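Local coordinates for protein lactaldehyde dehydrogenase (Escherichia coli, PDB 2IMP) that oxidises L-lactaldehyde, formed in L-fucose and L-rhamnose breakdown, irreversibly to L-lactate with NAD(+), and also acts on glycolaldehyde and L-glyceraldehyde, at residues V5-Y10 with N184-A189; A88-V91 with G95-Q98. All blocks are in the same frame, centred on the assembly; numbering follows the deposited sequence.

Overall arrangement
The N-terminal strand 5-11 enters contact 1 at once, lying over helix 183-195 and closing a loop of more than 170 residues. Within that loop the chain forms the rest of the four-stranded N-terminal sheet, then helices 43-62, 65-81 and 83-94; contact 2 joins the end of helix 83-94 to the turn leading into helix 98-116. Contact 2 is therefore nested inside contact 1, one local and the other long-range. Their centres lie about 17 Å apart, yet they touch: Ala-187 CB packs on Leu-89 CD1 at 3.7 Å. Helix 183-195 thus meets both the N-terminal strand and helix 83-94, linking these early elements to the cofactor-binding part of the fold.

Contact 1. Residues V5-Y10 with N184-A189; sequences VQHPMY and NAIAFA
With chi1 of His-7 at -66° and that of Ile-186 at -76°, each CG or CG1 stands beside its own backbone N, and the isoleucine is brought against the imidazole face. In this aldehyde dehydrogenase fold the N-terminal strand 5-11, interrupted at His-7 and Pro-8, packs through that break and through Tyr-10 on helix 183-195. Ile-186 CG1 makes a CH-pi contact, 3.9 Å from the centroid of the His-7 ring and 20° off its normal, while CG2 reaches ND1 at 3.6 Å. At the end of the same side chain, CD1 lies 3.4 Å from Pro-8 O. No hydrogen bond spans the two segments; His-7 NE2 has a weak one to Asn-183, just before the helical segment. An alanine at His-7 is likely to leave Ile-186 CG1 and CG2 without the flat surface they pack on and Asn-183 OD1 without this weak partner. Leu-204 of strand 202-204 touches Ile-186, Ala-189 and Tyr-10. Farther along, the Tyr-10 hydroxyl hydrogen-bonds Asp-193 on a later turn of the helix, and Ala-189 O lies over one face of the phenol ring. At the base of the same side chain, Tyr-10 CB packs on Ala-189 CB at 4.1 Å.

Contact 2. Residues A88-V91 with G95-Q98; sequences ALIV and GKIQ
Val-91 and Gly-95 meet where helix 83-94 ends: Gly-95 N donates to Val-91 O at 2.9 Å, a bent bond (N-H...O 135°) with the donor above the carbonyl plane. Gly-95, with phi 74°, is the first residue to leave the helical conformation, and the short turn runs on to Ile-97, the N-cap of helix 98-116. The Val-91 side chain lies across the short turn between helix 83-94 and helix 98-116. Its CB lies 3.8 Å from Lys-96 O, and CG1, anti to the backbone N (chi1 174°), comes to 3.6 Å of the same oxygen. The other methyl, CG2, also borders that carbonyl but reaches on to Gln-98 CA at 3.9 Å. One residue earlier in the helix, Ile-90 lies alongside Lys-96, both side chains pointing the same way, with Ile-90 CG2 touching CG and CD of the lysine at 3.8 Å. Beyond these methylenes Lys-96 NZ forms a salt bridge with Glu-104 and a cation-pi contact with Phe-154, a residue of the lactate pocket, while Gln-98 NE2 bonds Pro-317 O. The lysine thus divides its chemistry: its aliphatic stem packs on isoleucine, and its ammonium is met by a carboxylate and an aromatic ring, which would probably favour its charged form.

Contact 1. Residues V5-Y10 with N184-A189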
ATOM      1  N   VAL A   5     -14.328  45.751  15.409  1.00 32.29           N
ATOM      2  CA  VAL A   5     -13.412  45.092  16.320  1.00 29.99           C
ATOM      3  C   VAL A   5     -11.963  45.029  15.807  1.00 29.80           C
ATOM      4  O   VAL A   5     -11.719  44.859  14.613  1.00 30.78           O
ATOM      5  CB  VAL A   5     -13.900  43.654  16.639  1.00 29.08           C
ATOM      6  CG1 VAL A   5     -13.993  42.841  15.357  1.00 28.78           C
ATOM      7  CG2 VAL A   5     -12.959  42.980  17.627  1.00 28.82           C
ATOM      8  N   GLN A   6     -11.019  45.208  16.721  1.00 28.95           N
ATOM      9  CA  GLN A   6      -9.604  45.136  16.387  1.00 28.20           C
ATOM     10  C   GLN A   6      -9.033  43.791  16.879  1.00 26.09           C
ATOM     11  O   GLN A   6      -8.868  43.574  18.079  1.00 27.09           O
ATOM     12  CB  GLN A   6      -8.855  46.320  17.013  1.00 29.08           C
ATOM     13  CG  GLN A   6      -9.535  47.655  16.677  1.00 32.38           C
ATOM     14  CD  GLN A   6      -8.563  48.827  16.652  1.00 34.13           C
ATOM     15  OE1 GLN A   6      -8.725  49.747  15.834  1.00 35.47           O
ATOM     16  NE2 GLN A   6      -7.586  48.835  17.543  1.00 31.06           N
ATOM     17  N   HIS A   7      -8.762  42.897  15.936  1.00 23.49           N
ATOM     18  CA  HIS A   7      -8.287  41.557  16.255  1.00 20.42           C
ATOM     19  C   HIS A   7      -6.824  41.398  16.695  1.00 18.86           C
ATOM     20  O   HIS A   7      -5.927  42.093  16.212  1.00 18.23           O
ATOM     21  CB  HIS A   7      -8.539  40.628  15.060  1.00 19.43           C
ATOM     22  CG  HIS A   7      -9.989  40.394  14.767  1.00 17.96           C
ATOM     23  ND1 HIS A   7     -10.850  39.829  15.682  1.00 17.58           N
ATOM     24  CD2 HIS A   7     -10.726  40.636  13.659  1.00 17.87           C
ATOM     25  CE1 HIS A   7     -12.056  39.733  15.151  1.00 16.66           C
ATOM     26  NE2 HIS A   7     -12.009  40.217  13.921  1.00 16.75           N
ATOM     27  N   PRO A   8      -6.589  40.486  17.651  1.00 18.09           N
ATOM     28  CA  PRO A   8      -5.253  40.192  18.168  1.00 16.43           C
ATOM     29  C   PRO A   8      -4.782  38.906  17.453  1.00 18.41           C
ATOM     30  O   PRO A   8      -5.595  38.184  16.864  1.00 16.60           O
ATOM     31  CB  PRO A   8      -5.510  39.920  19.639  1.00 17.36           C
ATOM     32  CG  PRO A   8      -6.815  39.178  19.584  1.00 16.70           C
ATOM     33  CD  PRO A   8      -7.622  39.976  18.576  1.00 15.90           C
ATOM     34  N   MET A   9      -3.484  38.640  17.497  1.00 17.20           N
ATOM     35  CA  MET A   9      -2.972  37.419  16.907  1.00 17.03           C
ATOM     36  C   MET A   9      -3.018  36.279  17.939  1.00 16.55           C
ATOM     37  O   MET A   9      -3.263  36.522  19.124  1.00 17.55           O
ATOM     38  CB  MET A   9      -1.525  37.616  16.427  1.00 16.13           C
ATOM     39  CG  MET A   9      -1.379  38.567  15.239  1.00 17.55           C
ATOM     40  SD  MET A   9       0.333  38.725  14.633  1.00 18.15           S
ATOM     41  CE  MET A   9       0.407  40.500  14.294  1.00 16.13           C
ATOM     42  N   TYR A  10      -2.830  35.049  17.490  1.00 13.94           N
ATOM     43  CA  TYR A  10      -2.812  33.936  18.420  1.00 13.85           C
ATOM     44  C   TYR A  10      -1.440  33.263  18.397  1.00 14.19           C
ATOM     45  O   TYR A  10      -1.124  32.508  17.479  1.00 13.81           O
ATOM     46  CB  TYR A  10      -3.902  32.918  18.086  1.00 13.09           C
ATOM     47  CG  TYR A  10      -4.130  31.925  19.196  1.00 13.83           C
ATOM     48  CD1 TYR A  10      -4.753  32.314  20.387  1.00 13.72           C
ATOM     49  CD2 TYR A  10      -3.702  30.602  19.076  1.00 12.29           C
ATOM     50  CE1 TYR A  10      -4.952  31.399  21.429  1.00 14.41           C
ATOM     51  CE2 TYR A  10      -3.893  29.682  20.110  1.00 12.89           C
ATOM     52  CZ  TYR A  10      -4.512  30.087  21.282  1.00 14.76           C
ATOM     53  OH  TYR A  10      -4.688  29.188  22.302  1.00 13.95           O
ATOM     54  N   ASN A 184     -13.071  34.754   9.981  1.00 14.74           N
ATOM     55  CA  ASN A 184     -13.378  33.350  10.176  1.00 13.58           C
ATOM     56  C   ASN A 184     -12.194  32.621  10.843  1.00 12.28           C
ATOM     57  O   ASN A 184     -12.383  31.687  11.620  1.00 12.90           O
ATOM     58  CB  ASN A 184     -13.700  32.694   8.831  1.00 13.81           C
ATOM     59  CG  ASN A 184     -12.518  32.690   7.890  1.00 14.34           C
ATOM     60  OD1 ASN A 184     -11.641  31.813   7.984  1.00 13.51           O
ATOM     61  ND2 ASN A 184     -12.460  33.650   6.993  1.00 14.15           N
ATOM     62  N   ALA A 185     -10.982  33.083  10.536  1.00 11.63           N
ATOM     63  CA  ALA A 185      -9.774  32.503  11.108  1.00 11.44           C
ATOM     64  C   ALA A 185      -9.614  32.841  12.603  1.00 13.60           C
ATOM     65  O   ALA A 185      -9.106  32.036  13.384  1.00 12.02           O
ATOM     66  CB  ALA A 185      -8.556  32.971  10.339  1.00 13.26           C
ATOM     67  N   ILE A 186     -10.034  34.049  12.978  1.00 14.06           N
ATOM     68  CA  ILE A 186      -9.991  34.441  14.376  1.00 12.43           C
ATOM     69  C   ILE A 186     -10.956  33.558  15.180  1.00 11.09           C
ATOM     70  O   ILE A 186     -10.650  33.122  16.281  1.00 13.25           O
ATOM     71  CB  ILE A 186     -10.391  35.935  14.566  1.00 11.80           C
ATOM     72  CG1 ILE A 186      -9.232  36.841  14.149  1.00 10.42           C
ATOM     73  CG2 ILE A 186     -10.775  36.203  16.032  1.00  9.85           C
ATOM     74  CD1 ILE A 186      -8.005  36.697  15.022  1.00 11.66           C
ATOM     75  N   ALA A 187     -12.123  33.305  14.595  1.00 13.11           N
ATOM     76  CA  ALA A 187     -13.098  32.445  15.237  1.00 13.63           C
ATOM     77  C   ALA A 187     -12.525  31.014  15.400  1.00 14.15           C
ATOM     78  O   ALA A 187     -12.765  30.340  16.401  1.00 13.31           O
ATOM     79  CB  ALA A 187     -14.386  32.417  14.424  1.00 11.08           C
ATOM     80  N   PHE A 188     -11.756  30.575  14.406  1.00 14.33           N
ATOM     81  CA  PHE A 188     -11.127  29.263  14.492  1.00 13.27           C
ATOM     82  C   PHE A 188     -10.128  29.227  15.660  1.00 12.79           C
ATOM     83  O   PHE A 188     -10.075  28.258  16.416  1.00 13.55           O
ATOM     84  CB  PHE A 188     -10.406  28.918  13.179  1.00 11.67           C
ATOM     85  CG  PHE A 188      -9.888  27.499  13.125  1.00 13.77           C
ATOM     86  CD1 PHE A 188      -8.764  27.120  13.852  1.00 11.77           C
ATOM     87  CD2 PHE A 188     -10.532  26.544  12.345  1.00 12.24           C
ATOM     88  CE1 PHE A 188      -8.292  25.804  13.807  1.00 14.83           C
ATOM     89  CE2 PHE A 188     -10.069  25.228  12.294  1.00 13.61           C
ATOM     90  CZ  PHE A 188      -8.946  24.860  13.024  1.00 11.76           C
ATOM     91  N   ALA A 189      -9.350  30.301  15.794  1.00 13.16           N
ATOM     92  CA  ALA A 189      -8.379  30.402  16.878  1.00 14.33           C
ATOM     93  C   ALA A 189      -9.043  30.407  18.279  1.00 15.63           C
ATOM     94  O   ALA A 189      -8.521  29.817  19.229  1.00 15.66           O
ATOM     95  CB  ALA A 189      -7.521  31.658  16.701  1.00 12.27           C
TER

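Contact 2. Residues A88-V91 with G95-Q98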
ATOM      1  N   ALA A  88     -21.882  33.198   9.151  1.00 15.95           N
ATOM      2  CA  ALA A  88     -22.181  34.612   8.995  1.00 16.97           C
ATOM      3  C   ALA A  88     -20.897  35.432   8.764  1.00 17.27           C
ATOM      4  O   ALA A  88     -20.878  36.370   7.959  1.00 17.74           O
ATOM      5  CB  ALA A  88     -22.928  35.131  10.232  1.00 17.15           C
ATOM      6  N   LEU A  89     -19.835  35.063   9.481  1.00 16.65           N
ATOM      7  CA  LEU A  89     -18.557  35.734   9.313  1.00 15.36           C
ATOM      8  C   LEU A  89     -18.050  35.576   7.879  1.00 16.38           C
ATOM      9  O   LEU A  89     -17.584  36.535   7.258  1.00 16.63           O
ATOM     10  CB  LEU A  89     -17.519  35.176  10.287  1.00 16.24           C
ATOM     11  CG  LEU A  89     -17.758  35.450  11.772  1.00 18.07           C
ATOM     12  CD1 LEU A  89     -16.724  34.703  12.608  1.00 16.51           C
ATOM     13  CD2 LEU A  89     -17.689  36.956  12.028  1.00 16.93           C
ATOM     14  N   ILE A  90     -18.167  34.355   7.360  1.00 16.19           N
ATOM     15  CA  ILE A  90     -17.745  34.077   5.996  1.00 16.81           C
ATOM     16  C   ILE A  90     -18.592  34.867   4.977  1.00 17.20           C
ATOM     17  O   ILE A  90     -18.059  35.489   4.053  1.00 16.62           O
ATOM     18  CB  ILE A  90     -17.834  32.562   5.691  1.00 16.91           C
ATOM     19  CG1 ILE A  90     -16.924  31.794   6.660  1.00 17.15           C
ATOM     20  CG2 ILE A  90     -17.431  32.290   4.244  1.00 15.61           C
ATOM     21  CD1 ILE A  90     -16.954  30.285   6.477  1.00 18.14           C
ATOM     22  N   VAL A  91     -19.908  34.829   5.169  1.00 17.49           N
ATOM     23  CA  VAL A  91     -20.818  35.578   4.309  1.00 18.73           C
ATOM     24  C   VAL A  91     -20.430  37.072   4.261  1.00 19.80           C
ATOM     25  O   VAL A  91     -20.244  37.660   3.197  1.00 20.90           O
ATOM     26  CB  VAL A  91     -22.274  35.496   4.833  1.00 16.98           C
ATOM     27  CG1 VAL A  91     -23.173  36.409   4.014  1.00 17.31           C
ATOM     28  CG2 VAL A  91     -22.780  34.061   4.773  1.00 16.11           C
ATOM     29  N   GLY A  95     -18.317  37.426   1.027  1.00 18.42           N
ATOM     30  CA  GLY A  95     -19.328  37.713   0.030  1.00 19.81           C
ATOM     31  C   GLY A  95     -20.022  36.510  -0.582  1.00 21.05           C
ATOM     32  O   GLY A  95     -20.710  36.643  -1.596  1.00 21.27           O
ATOM     33  N   LYS A  96     -19.847  35.329  -0.002  1.00 20.72           N
ATOM     34  CA  LYS A  96     -20.527  34.170  -0.553  1.00 22.62           C
ATOM     35  C   LYS A  96     -21.953  33.994   0.016  1.00 21.54           C
ATOM     36  O   LYS A  96     -22.235  34.412   1.141  1.00 20.19           O
ATOM     37  CB  LYS A  96     -19.714  32.890  -0.328  1.00 26.10           C
ATOM     38  CG  LYS A  96     -19.531  32.483   1.116  1.00 28.31           C
ATOM     39  CD  LYS A  96     -19.236  30.985   1.210  1.00 33.68           C
ATOM     40  CE  LYS A  96     -17.996  30.584   0.415  1.00 34.60           C
ATOM     41  NZ  LYS A  96     -17.866  29.102   0.298  1.00 35.09           N
ATOM     42  N   ILE A  97     -22.836  33.393  -0.770  1.00 21.31           N
ATOM     43  CA  ILE A  97     -24.210  33.195  -0.339  1.00 21.49           C
ATOM     44  C   ILE A  97     -24.354  32.320   0.919  1.00 22.23           C
ATOM     45  O   ILE A  97     -23.581  31.380   1.128  1.00 20.68           O
ATOM     46  CB  ILE A  97     -25.060  32.599  -1.478  1.00 21.80           C
ATOM     47  CG1 ILE A  97     -24.567  31.196  -1.827  1.00 22.02           C
ATOM     48  CG2 ILE A  97     -24.970  33.507  -2.709  1.00 22.09           C
ATOM     49  CD1 ILE A  97     -25.412  30.497  -2.877  1.00 24.23           C
ATOM     50  N   GLN A  98     -25.338  32.658   1.750  1.00 21.68           N
ATOM     51  CA  GLN A  98     -25.589  31.936   2.991  1.00 21.87           C
ATOM     52  C   GLN A  98     -25.517  30.401   2.888  1.00 22.19           C
ATOM     53  O   GLN A  98     -24.902  29.753   3.724  1.00 22.02           O
ATOM     54  CB  GLN A  98     -26.955  32.334   3.559  1.00 22.70           C
ATOM     55  CG  GLN A  98     -27.026  33.752   4.109  1.00 23.64           C
ATOM     56  CD  GLN A  98     -28.450  34.176   4.429  1.00 25.70           C
ATOM     57  OE1 GLN A  98     -29.179  33.464   5.118  1.00 27.99           O
ATOM     58  NE2 GLN A  98     -28.851  35.340   3.930  1.00 25.77           N
TER